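Local coordinates for protein nourseothricin acetyltransferase (PDB 5C82) that probably acetylates the antibiotic nourseothricin, using acetyl-coenzyme A as in other GNAT-family acetyltransferases, and so would confer resistance to it, at residues Val83-Gly86 against Asp90-Gly93; Val97-Trp102 against Arg137-Leu142; Ile111-Glu116 against His120-Ala125; Trp143-Asn148 against Ala170-Thr175. The protein carries 1 engineered substitution. All blocks are in the same frame, centred on the assembly; numbering follows the deposited sequence.

Contact 1: residues Val83-Gly86 against Asp90-Gly93; sequences VAYG and DLAG
Leu91 lays its CD1 methyl over one face of the Tyr85 ring. CD1 sits 3.8 Å from the centroid of the Tyr85 ring, 21° off the ring normal and displaced toward the rim. This is a CH-pi contact. With chi1 at -172°, the Leu91 side chain carries its branch back over the neighbouring strand. The same CD1 also reaches CB of Val83 at 3.7 Å, and the two side chains cross at about a right angle. The backbones form an antiparallel hairpin with a classic beta bulge. Two residues, Ala92 and Gly93, stand opposite the single Ala84, and Ala84 O is gripped by two N-H groups. The bond from Ala92 N to Ala84 O is 2.8 Å; the one from Gly93 N to Ala84 O is longer, at 3.3 Å. Ala84 N returns a bond to Gly93 O at 2.8 Å. Near the turn, Gly86 N donates to Asp90 O at 3.0 Å, and the bond is almost straight (169° at the hydrogen). The hydroxyl of Tyr85 is held by Asp19. Helix 20-25 packs on the side of Val83, Tyr85 and Leu91. Helix 122-137 meets Ala84 on the other face of the sheet. Strand 11-14 pairs with 79-85, and Ala92 bonds across to Ala114 beside strand 105-113.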
loop_
_atom_site.group_PDB
_atom_site.type_symbol
_atom_site.label_atom_id
_atom_site.label_comp_id
_atom_site.label_asym_id
_atom_site.label_seq_id
_atom_site.Cartn_x
_atom_site.Cartn_y
_atom_site.Cartn_z
ATOM N N VAL A 83 -5.245 -22.848 -7.920
ATOM C CA VAL A 83 -4.536 -23.909 -7.193
ATOM C C VAL A 83 -3.779 -24.772 -8.174
ATOM O O VAL A 83 -4.217 -24.929 -9.310
ATOM C CB VAL A 83 -5.491 -24.772 -6.307
ATOM C CG1 VAL A 83 -5.986 -23.997 -5.081
ATOM C CG2 VAL A 83 -6.662 -25.353 -7.120
ATOM N N ALA A 84 -2.688 -25.366 -7.719
ATOM C CA ALA A 84 -1.857 -26.314 -8.473
ATOM C C ALA A 84 -1.752 -27.595 -7.657
ATOM O O ALA A 84 -1.351 -27.543 -6.492
ATOM C CB ALA A 84 -0.461 -25.744 -8.710
ATOM N N TYR A 85 -2.168 -28.724 -8.234
ATOM C CA TYR A 85 -2.110 -30.031 -7.559
ATOM C C TYR A 85 -1.110 -30.951 -8.245
ATOM O O TYR A 85 -1.056 -31.016 -9.467
ATOM C CB TYR A 85 -3.498 -30.694 -7.500
ATOM C CG TYR A 85 -4.355 -30.200 -6.354
ATOM C CD1 TYR A 85 -5.184 -29.092 -6.503
ATOM C CD2 TYR A 85 -4.356 -30.854 -5.125
ATOM C CE1 TYR A 85 -5.955 -28.619 -5.446
ATOM C CE2 TYR A 85 -5.134 -30.395 -4.059
ATOM C CZ TYR A 85 -5.929 -29.276 -4.226
ATOM O OH TYR A 85 -6.696 -28.821 -3.183
ATOM N N GLY A 86 -0.340 -31.667 -7.446
ATOM C CA GLY A 86 0.618 -32.645 -7.945
ATOM C C GLY A 86 -0.045 -33.969 -8.268
ATOM O O GLY A 86 -1.248 -34.123 -8.039
ATOM N N ASP A 90 -1.806 -33.933 -3.622
ATOM C CA ASP A 90 -1.451 -32.897 -2.654
ATOM C C ASP A 90 -1.346 -31.541 -3.320
ATOM O O ASP A 90 -0.941 -31.431 -4.489
ATOM C CB ASP A 90 -0.138 -33.249 -1.923
ATOM C CG ASP A 90 -0.244 -34.468 -0.999
ATOM O OD1 ASP A 90 -1.211 -34.528 -0.191
ATOM O OD2 ASP A 90 0.646 -35.348 -1.068
ATOM N N LEU A 91 -1.708 -30.502 -2.566
ATOM C CA LEU A 91 -1.622 -29.137 -3.034
ATOM C C LEU A 91 -0.160 -28.726 -3.141
ATOM O O LEU A 91 0.584 -28.822 -2.174
ATOM C CB LEU A 91 -2.412 -28.210 -2.129
ATOM C CG LEU A 91 -2.557 -26.768 -2.620
ATOM C CD1 LEU A 91 -3.348 -26.688 -3.916
ATOM C CD2 LEU A 91 -3.184 -25.939 -1.578
ATOM N N ALA A 92 0.263 -28.354 -4.344
ATOM C CA ALA A 92 1.642 -27.960 -4.611
ATOM C C ALA A 92 1.769 -26.464 -4.413
ATOM O O ALA A 92 2.862 -25.972 -4.084
ATOM C CB ALA A 92 2.034 -28.332 -6.033
ATOM N N GLY A 93 0.657 -25.751 -4.611
ATOM C CA GLY A 93 0.670 -24.307 -4.490
ATOM C C GLY A 93 -0.618 -23.623 -4.858
ATOM O O GLY A 93 -1.519 -24.247 -5.423
#

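Contact 2: residues Val97-Trp102 against Arg137-Leu142; sequences VSYSGW and RGAGHL
Tyr99 leans from strand 91-100 onto the end of helix 122-137, where its ring meets Arg137. A chi1 of -177° sends the ring from CB toward the chain leaving the helix. At the start of the ring, Tyr99 CG lies over the aliphatic part of Arg137, 3.9 Å from Arg137 CB and a little farther from Arg137 CG. CD2 then meets Arg137 CB and CD. CD1 and CE2 also lie near Arg137 CB, which stands almost exactly above the ring centre, 3.6 Å from the centroid of the Tyr99 ring and only 2° off its normal. This is a CH-pi contact over the face. Tyr99 CE1 touches the CB methyl of Ala139 at 3.6 Å, on an oblique approach. Tyr99 CZ comes 3.6 Å from Arg137 O. At the tip, Tyr99 OH lies 3.4 Å from Arg137 O and 3.8 Å from Gly138 O. Gly138, with positive phi and two bonds back into the last turn of the helix, makes a Schellman motif there. It turns the chain toward strand 141-147. The guanidinium does not stack on the ring, as the two planes are 73° apart. The Arg137 chain bends at chi2 and runs off to Pro77, whose carbonyl takes a bond from NH2. Asp78 adds a long, weak ion pair at NE. Leu106 and Arg104 are further neighbours of Tyr99. Across these two segments the ring rests mainly on aliphatic carbon. The guanidinium points to Pro77 and, weakly, Asp78, so any cation-pi share is probably small.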
loop_
_atom_site.group_PDB
_atom_site.type_symbol
_atom_site.label_atom_id
_atom_site.label_comp_id
_atom_site.label_asym_id
_atom_site.label_seq_id
_atom_site.Cartn_x
_atom_site.Cartn_y
_atom_site.Cartn_z
ATOM N N VAL A 97 -5.557 -13.663 -6.165
ATOM C CA VAL A 97 -5.511 -12.411 -6.907
ATOM C C VAL A 97 -6.763 -11.598 -6.656
ATOM O O VAL A 97 -7.838 -12.151 -6.387
ATOM C CB VAL A 97 -5.183 -12.574 -8.424
ATOM C CG1 VAL A 97 -3.876 -13.340 -8.634
ATOM C CG2 VAL A 97 -6.332 -13.210 -9.222
ATOM N N SER A 98 -6.611 -10.275 -6.730
ATOM C CA SER A 98 -7.690 -9.314 -6.563
ATOM C C SER A 98 -7.470 -8.216 -7.613
ATOM O O SER A 98 -6.337 -7.785 -7.814
ATOM C CB SER A 98 -7.655 -8.736 -5.153
ATOM O OG SER A 98 -8.422 -7.551 -5.069
ATOM N N TYR A 99 -8.541 -7.771 -8.277
ATOM C CA TYR A 99 -8.441 -6.738 -9.304
ATOM C C TYR A 99 -9.071 -5.419 -8.857
ATOM O O TYR A 99 -10.179 -5.417 -8.309
ATOM C CB TYR A 99 -9.087 -7.204 -10.612
ATOM C CG TYR A 99 -8.950 -6.183 -11.721
ATOM C CD1 TYR A 99 -7.705 -5.888 -12.273
ATOM C CD2 TYR A 99 -10.061 -5.495 -12.206
ATOM C CE1 TYR A 99 -7.569 -4.934 -13.274
ATOM C CE2 TYR A 99 -9.937 -4.546 -13.216
ATOM C CZ TYR A 99 -8.689 -4.282 -13.758
ATOM O OH TYR A 99 -8.539 -3.334 -14.734
ATOM N N SER A 100 -8.388 -4.301 -9.143
ATOM C CA SER A 100 -8.879 -2.954 -8.854
ATOM C C SER A 100 -8.869 -2.162 -10.163
ATOM O O SER A 100 -7.800 -1.931 -10.751
ATOM C CB SER A 100 -8.014 -2.289 -7.784
ATOM O OG SER A 100 -8.202 -0.883 -7.755
ATOM N N GLY A 101 -10.059 -1.812 -10.632
ATOM C CA GLY A 101 -10.273 -1.075 -11.876
ATOM C C GLY A 101 -9.806 0.375 -11.891
ATOM O O GLY A 101 -9.433 0.876 -12.955
ATOM N N TRP A 102 -9.833 1.082 -10.735
ATOM C CA TRP A 102 -9.387 2.484 -10.666
ATOM C C TRP A 102 -7.951 2.687 -11.243
ATOM O O TRP A 102 -7.705 3.623 -12.005
ATOM C CB TRP A 102 -9.536 3.053 -9.233
ATOM C CG TRP A 102 -8.530 4.119 -8.916
ATOM C CD1 TRP A 102 -8.475 5.381 -9.441
ATOM C CD2 TRP A 102 -7.353 3.962 -8.122
ATOM N NE1 TRP A 102 -7.337 6.020 -9.014
ATOM C CE2 TRP A 102 -6.630 5.176 -8.197
ATOM C CE3 TRP A 102 -6.875 2.939 -7.287
ATOM C CZ2 TRP A 102 -5.448 5.389 -7.492
ATOM C CZ3 TRP A 102 -5.698 3.153 -6.591
ATOM C CH2 TRP A 102 -4.996 4.364 -6.702
ATOM N N ARG A 137 -9.281 -8.974 -17.392
ATOM C CA ARG A 137 -9.798 -7.786 -16.702
ATOM C C ARG A 137 -9.344 -6.464 -17.333
ATOM O O ARG A 137 -9.887 -5.416 -16.986
ATOM C CB ARG A 137 -9.421 -7.819 -15.212
ATOM C CG ARG A 137 -10.049 -8.962 -14.411
ATOM C CD ARG A 137 -11.500 -8.693 -14.064
ATOM N NE ARG A 137 -12.177 -9.869 -13.515
ATOM C CZ ARG A 137 -12.792 -10.797 -14.243
ATOM N NH1 ARG A 137 -12.796 -10.714 -15.569
ATOM N NH2 ARG A 137 -13.395 -11.820 -13.653
ATOM N N GLY A 138 -8.377 -6.520 -18.254
ATOM C CA GLY A 138 -7.816 -5.340 -18.897
ATOM C C GLY A 138 -6.860 -4.581 -17.986
ATOM O O GLY A 138 -6.753 -3.354 -18.082
ATOM N N ALA A 139 -6.132 -5.311 -17.099
ATOM C CA ALA A 139 -5.159 -4.721 -16.176
ATOM C C ALA A 139 -3.985 -4.086 -16.924
ATOM O O ALA A 139 -3.608 -4.559 -17.993
ATOM C CB ALA A 139 -4.649 -5.781 -15.208
ATOM N N GLY A 140 -3.440 -3.005 -16.378
ATOM C CA GLY A 140 -2.271 -2.354 -16.946
ATOM C C GLY A 140 -1.005 -2.911 -16.305
ATOM O O GLY A 140 0.083 -2.835 -16.899
ATOM N N HIS A 141 -1.135 -3.480 -15.070
ATOM C CA HIS A 141 -0.006 -4.069 -14.347
ATOM C C HIS A 141 -0.412 -5.086 -13.259
ATOM O O HIS A 141 -1.554 -5.135 -12.796
ATOM C CB HIS A 141 0.937 -2.970 -13.762
ATOM C CG HIS A 141 0.391 -2.232 -12.569
ATOM N ND1 HIS A 141 -0.476 -1.161 -12.713
ATOM C CD2 HIS A 141 0.631 -2.430 -11.249
ATOM C CE1 HIS A 141 -0.726 -0.732 -11.483
ATOM N NE2 HIS A 141 -0.093 -1.476 -10.567
ATOM N N LEU A 142 0.562 -5.902 -12.864
ATOM C CA LEU A 142 0.454 -6.877 -11.774
ATOM C C LEU A 142 1.280 -6.314 -10.642
ATOM O O LEU A 142 2.276 -5.632 -10.867
ATOM C CB LEU A 142 0.982 -8.245 -12.186
ATOM C CG LEU A 142 -0.003 -9.134 -12.947
ATOM C CD1 LEU A 142 0.066 -8.847 -14.421
ATOM C CD2 LEU A 142 0.298 -10.624 -12.685
#

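Contact 3: residues Ile111-Glu116 against His120-Ala125; sequences IEVAPE and HGVGRA
Val113 packs against Val122 and Gly123 where a beta-alpha-beta unit passes from its first strand into its helix. Strand 105-113 comes first, helix 122-137 follows, and strand 141-147 completes the unit. In the GNAT family the loop from this strand into this helix normally binds the pyrophosphate of acetyl-coenzyme A, so the turn here is consistent with part of the cofactor site. A D(-)-tartaric acid molecule, probably from the crystallisation liquor, lies close to the side chain of Val113.

The close-packed part is apolar. Val113 points CG1, trans to its main-chain nitrogen (chi1 176°), at Val122 CB, 4.0 Å away, the two side chains crossing at a slant. The other branch, CG2, lies against the helix backbone, 3.8 Å from Gly123 N and 3.9 Å from Gly123 CA. Gly123 has no side chain, so this methyl meets the main chain itself. Ile111 holds its chain extended and brings CD1 to 3.7 Å from Gly123 O. Gly121 is the N-cap residue, and its carbonyl receives Ala125 N in the first turn of the helix.

The opposite end is looser and lies at the surface. Glu116 and His120 are both exposed, and the carboxylate of Glu116 turns from residues 120-125. What links them is a weak hydrogen bond. Its donor is ND1 at the edge of the imidazole, with Glu116 O near the ring plane, 3.3 Å from His120 ND1 and bent to 120° at the hydrogen.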
loop_
_atom_site.group_PDB
_atom_site.type_symbol
_atom_site.label_atom_id
_atom_site.label_comp_id
_atom_site.label_asym_id
_atom_site.label_seq_id
_atom_site.Cartn_x
_atom_site.Cartn_y
_atom_site.Cartn_z
ATOM N N ILE A 111 0.775 -15.771 -2.659
ATOM C CA ILE A 111 1.281 -16.827 -3.548
ATOM C C ILE A 111 2.184 -17.714 -2.698
ATOM O O ILE A 111 3.055 -17.197 -2.000
ATOM C CB ILE A 111 1.921 -16.340 -4.886
ATOM C CG1 ILE A 111 2.384 -17.552 -5.759
ATOM C CG2 ILE A 111 3.042 -15.282 -4.658
ATOM C CD1 ILE A 111 2.846 -17.237 -7.200
ATOM N N GLU A 112 1.920 -19.020 -2.678
ATOM C CA GLU A 112 2.708 -19.966 -1.894
ATOM C C GLU A 112 2.849 -21.301 -2.570
ATOM O O GLU A 112 1.901 -21.791 -3.178
ATOM C CB GLU A 112 2.167 -20.104 -0.461
ATOM C CG GLU A 112 2.943 -19.255 0.539
ATOM C CD GLU A 112 2.101 -18.552 1.583
ATOM O OE1 GLU A 112 1.313 -19.234 2.282
ATOM O OE2 GLU A 112 2.275 -17.322 1.743
ATOM N N VAL A 113 4.063 -21.854 -2.526
ATOM C CA VAL A 113 4.413 -23.131 -3.115
ATOM C C VAL A 113 4.969 -24.016 -1.979
ATOM O O VAL A 113 5.752 -23.522 -1.170
ATOM C CB VAL A 113 5.399 -22.948 -4.315
ATOM C CG1 VAL A 113 5.866 -24.289 -4.906
ATOM C CG2 VAL A 113 4.778 -22.089 -5.407
ATOM N N ALA A 114 4.525 -25.302 -1.891
ATOM C CA ALA A 114 4.990 -26.266 -0.874
ATOM C C ALA A 114 6.499 -26.440 -1.058
ATOM O O ALA A 114 6.942 -26.469 -2.201
ATOM C CB ALA A 114 4.263 -27.593 -1.006
ATOM N N PRO A 115 7.296 -26.429 0.042
ATOM C CA PRO A 115 8.774 -26.425 -0.085
ATOM C C PRO A 115 9.400 -27.444 -1.017
ATOM O O PRO A 115 10.375 -27.093 -1.676
ATOM C CB PRO A 115 9.278 -26.615 1.356
ATOM C CG PRO A 115 8.068 -26.896 2.183
ATOM C CD PRO A 115 6.891 -26.340 1.459
ATOM N N GLU A 116 8.826 -28.662 -1.105
ATOM C CA GLU A 116 9.284 -29.761 -1.973
ATOM C C GLU A 116 9.051 -29.435 -3.462
ATOM O O GLU A 116 9.736 -29.981 -4.334
ATOM C CB GLU A 116 8.532 -31.074 -1.649
ATOM C CG GLU A 116 8.071 -31.260 -0.207
ATOM C CD GLU A 116 6.705 -30.687 0.122
ATOM O OE1 GLU A 116 5.700 -31.166 -0.451
ATOM O OE2 GLU A 116 6.638 -29.779 0.981
ATOM N N HIS A 120 10.222 -26.053 -9.225
ATOM C CA HIS A 120 9.681 -27.032 -10.179
ATOM C C HIS A 120 8.753 -26.383 -11.223
ATOM O O HIS A 120 8.059 -27.098 -11.950
ATOM C CB HIS A 120 8.967 -28.193 -9.469
ATOM C CG HIS A 120 9.893 -29.252 -8.963
ATOM N ND1 HIS A 120 10.016 -29.511 -7.610
ATOM C CD2 HIS A 120 10.720 -30.082 -9.645
ATOM C CE1 HIS A 120 10.906 -30.485 -7.511
ATOM N NE2 HIS A 120 11.360 -30.859 -8.709
ATOM N N GLY A 121 8.729 -25.048 -11.263
ATOM C CA GLY A 121 7.899 -24.283 -12.197
ATOM C C GLY A 121 6.469 -23.973 -11.771
ATOM O O GLY A 121 5.747 -23.332 -12.535
ATOM N N VAL A 122 6.051 -24.392 -10.545
ATOM C CA VAL A 122 4.696 -24.190 -9.977
ATOM C C VAL A 122 4.401 -22.693 -9.808
ATOM O O VAL A 122 3.335 -22.235 -10.224
ATOM C CB VAL A 122 4.479 -24.933 -8.621
ATOM C CG1 VAL A 122 3.054 -24.763 -8.101
ATOM C CG2 VAL A 122 4.840 -26.396 -8.705
ATOM N N GLY A 123 5.318 -21.968 -9.154
ATOM C CA GLY A 123 5.183 -20.534 -8.912
ATOM C C GLY A 123 5.008 -19.736 -10.186
ATOM O O GLY A 123 4.144 -18.865 -10.258
ATOM N N ARG A 124 5.815 -20.070 -11.218
ATOM C CA ARG A 124 5.822 -19.446 -12.537
ATOM C C ARG A 124 4.513 -19.694 -13.268
ATOM O O ARG A 124 3.962 -18.760 -13.867
ATOM C CB ARG A 124 7.030 -19.958 -13.350
ATOM C CG ARG A 124 7.102 -19.437 -14.790
ATOM C CD ARG A 124 8.450 -19.734 -15.428
ATOM N NE ARG A 124 9.531 -19.391 -14.505
ATOM C CZ ARG A 124 10.023 -18.166 -14.313
ATOM N NH1 ARG A 124 9.594 -17.140 -15.049
ATOM N NH2 ARG A 124 10.956 -17.962 -13.403
ATOM N N ALA A 125 4.011 -20.955 -13.230
ATOM C CA ALA A 125 2.752 -21.319 -13.863
ATOM C C ALA A 125 1.588 -20.602 -13.162
ATOM O O ALA A 125 0.732 -20.037 -13.851
ATOM C CB ALA A 125 2.551 -22.827 -13.833
#

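Contact 4: residues Trp143-Asn148 against Ala170-Thr175; sequences WLEVTN and ALYDGT
Glu145 and Tyr172 approach from opposite directions and meet in a short hydrogen bond. Tyr172 OH donates to Glu145 OE2 at 2.6 Å. The hydroxyl comes from above the carboxylate plane, 43° out of it. Carboxylate and ring stand 79° apart, with OE2 at the ring's edge. The Glu145 chain starts out extended (chi1 -175°), then a bend at chi2 turns the carboxylate to meet the phenol.

Packing contacts flank this bond. Leu171 CD2 lies 3.7 Å from Glu145 OE1. Thr147 CB comes obliquely to within 4.1 Å of Tyr172 OH, while Thr147 OG1 bonds to Glu180.

The contact joins strand 141-147, inside the main sheet of the GNAT fold, to the loop between strands 163-168 and 182-188. That loop makes two successive beta turns, type I from Ala170 to Asp173 and type II from Tyr172 to Thr175.

Hydrogen bonds inside the loop close the second turn on the main chain of Tyr172. Tyr172 O accepts from Thr175 OG1 at 2.9 Å and from Thr175 N at 3.2 Å, both from the same face of its carbonyl plane.

Between subunits, Asn103 ND2 of the second subunit donates to Leu171 O.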
loop_
_atom_site.group_PDB
_atom_site.type_symbol
_atom_site.label_atom_id
_atom_site.label_comp_id
_atom_site.label_asym_id
_atom_site.label_seq_id
_atom_site.Cartn_x
_atom_site.Cartn_y
_atom_site.Cartn_z
ATOM N N TRP A 143 0.835 -6.538 -9.433
ATOM C CA TRP A 143 1.498 -5.964 -8.275
ATOM C C TRP A 143 1.578 -6.970 -7.154
ATOM O O TRP A 143 0.655 -7.755 -6.975
ATOM C CB TRP A 143 0.705 -4.716 -7.823
ATOM C CG TRP A 143 1.251 -3.973 -6.637
ATOM C CD1 TRP A 143 2.092 -2.899 -6.661
ATOM C CD2 TRP A 143 0.959 -4.225 -5.250
ATOM N NE1 TRP A 143 2.326 -2.450 -5.377
ATOM C CE2 TRP A 143 1.658 -3.256 -4.491
ATOM C CE3 TRP A 143 0.209 -5.205 -4.566
ATOM C CZ2 TRP A 143 1.567 -3.191 -3.091
ATOM C CZ3 TRP A 143 0.130 -5.147 -3.178
ATOM C CH2 TRP A 143 0.774 -4.130 -2.458
ATOM N N LEU A 144 2.651 -6.907 -6.354
ATOM C CA LEU A 144 2.734 -7.786 -5.186
ATOM C C LEU A 144 3.512 -7.138 -4.054
ATOM O O LEU A 144 4.293 -6.206 -4.255
ATOM C CB LEU A 144 3.281 -9.200 -5.531
ATOM C CG LEU A 144 4.729 -9.291 -6.054
ATOM C CD1 LEU A 144 5.755 -9.344 -4.876
ATOM C CD2 LEU A 144 4.892 -10.497 -6.961
ATOM N N GLU A 145 3.314 -7.686 -2.873
ATOM C CA GLU A 145 3.987 -7.323 -1.651
ATOM C C GLU A 145 4.792 -8.546 -1.257
ATOM O O GLU A 145 4.324 -9.671 -1.447
ATOM C CB GLU A 145 2.945 -7.004 -0.592
ATOM C CG GLU A 145 3.519 -6.489 0.711
ATOM C CD GLU A 145 3.523 -7.569 1.764
ATOM O OE1 GLU A 145 2.463 -7.809 2.389
ATOM O OE2 GLU A 145 4.586 -8.207 1.931
ATOM N N VAL A 146 6.018 -8.327 -0.728
ATOM C CA VAL A 146 6.909 -9.378 -0.251
ATOM C C VAL A 146 7.770 -8.847 0.909
ATOM O O VAL A 146 8.300 -7.730 0.831
ATOM C CB VAL A 146 7.733 -10.052 -1.388
ATOM C CG1 VAL A 146 8.620 -9.059 -2.148
ATOM C CG2 VAL A 146 8.544 -11.239 -0.863
ATOM N N THR A 147 7.876 -9.625 2.004
ATOM C CA THR A 147 8.724 -9.225 3.121
ATOM C C THR A 147 10.180 -9.173 2.655
ATOM O O THR A 147 10.613 -10.017 1.865
ATOM C CB THR A 147 8.522 -10.095 4.369
ATOM O OG1 THR A 147 9.476 -9.661 5.333
ATOM C CG2 THR A 147 8.733 -11.609 4.101
ATOM N N ASN A 148 10.914 -8.157 3.133
ATOM C CA ASN A 148 12.321 -7.922 2.828
ATOM C C ASN A 148 13.225 -9.129 3.212
ATOM O O ASN A 148 14.308 -9.306 2.640
ATOM C CB ASN A 148 12.788 -6.631 3.533
ATOM C CG ASN A 148 12.936 -6.832 5.015
ATOM O OD1 ASN A 148 11.970 -7.103 5.718
ATOM N ND2 ASN A 148 14.167 -6.884 5.491
ATOM N N ALA A 170 6.477 0.507 7.523
ATOM C CA ALA A 170 5.591 0.535 8.680
ATOM C C ALA A 170 4.494 -0.529 8.641
ATOM O O ALA A 170 3.814 -0.707 9.648
ATOM C CB ALA A 170 4.983 1.931 8.798
ATOM N N LEU A 171 4.324 -1.247 7.489
ATOM C CA LEU A 171 3.290 -2.273 7.288
ATOM C C LEU A 171 3.220 -3.324 8.386
ATOM O O LEU A 171 2.111 -3.711 8.759
ATOM C CB LEU A 171 3.346 -2.976 5.901
ATOM C CG LEU A 171 1.987 -3.680 5.507
ATOM C CD1 LEU A 171 0.815 -2.653 5.264
ATOM C CD2 LEU A 171 2.136 -4.643 4.322
ATOM N N TYR A 172 4.377 -3.768 8.903
ATOM C CA TYR A 172 4.440 -4.818 9.919
ATOM C C TYR A 172 4.621 -4.350 11.354
ATOM O O TYR A 172 4.860 -5.199 12.224
ATOM C CB TYR A 172 5.542 -5.826 9.565
ATOM C CG TYR A 172 5.330 -6.490 8.227
ATOM C CD1 TYR A 172 4.164 -7.202 7.956
ATOM C CD2 TYR A 172 6.324 -6.465 7.253
ATOM C CE1 TYR A 172 3.969 -7.827 6.726
ATOM C CE2 TYR A 172 6.144 -7.093 6.023
ATOM C CZ TYR A 172 4.954 -7.749 5.754
ATOM O OH TYR A 172 4.784 -8.386 4.555
ATOM N N ASP A 173 4.522 -3.039 11.615
ATOM C CA ASP A 173 4.663 -2.515 12.979
ATOM C C ASP A 173 3.502 -3.042 13.857
ATOM O O ASP A 173 2.341 -2.998 13.446
ATOM C CB ASP A 173 4.733 -0.978 12.981
ATOM C CG ASP A 173 4.841 -0.357 14.365
ATOM O OD1 ASP A 173 3.779 -0.122 15.001
ATOM O OD2 ASP A 173 5.986 -0.125 14.825
ATOM N N GLY A 174 3.855 -3.608 15.012
ATOM C CA GLY A 174 2.903 -4.164 15.966
ATOM C C GLY A 174 2.422 -5.565 15.645
ATOM O O GLY A 174 1.496 -6.058 16.287
ATOM N N THR A 175 3.027 -6.214 14.650
ATOM C CA THR A 175 2.648 -7.560 14.246
ATOM C C THR A 175 3.763 -8.522 14.634
ATOM O O THR A 175 4.825 -8.086 15.090
ATOM C CB THR A 175 2.381 -7.639 12.714
ATOM O OG1 THR A 175 3.605 -7.751 12.008
ATOM C CG2 THR A 175 1.595 -6.478 12.174
#

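From the N terminus, contact 1 closes first, across the tight turn between strands 79-85 and 91-100. Strand 91-100 runs on into contact 2, which closes only after strand 105-113 and helix 122-137 have passed. Contact 3 is nested inside that loop, at the opening of the same helix. Contact 4 follows in series, taking up strand 141-147 where contact 2 leaves it and reaching the loop after strand 163-168. Contacts 1 and 3 touch: Ala84 packs on Val122, and the main chains also bond there; their centres are about 8 Å apart. All four reach one mixed sheet. Contacts 2 and 4 also adjoin the second subunit.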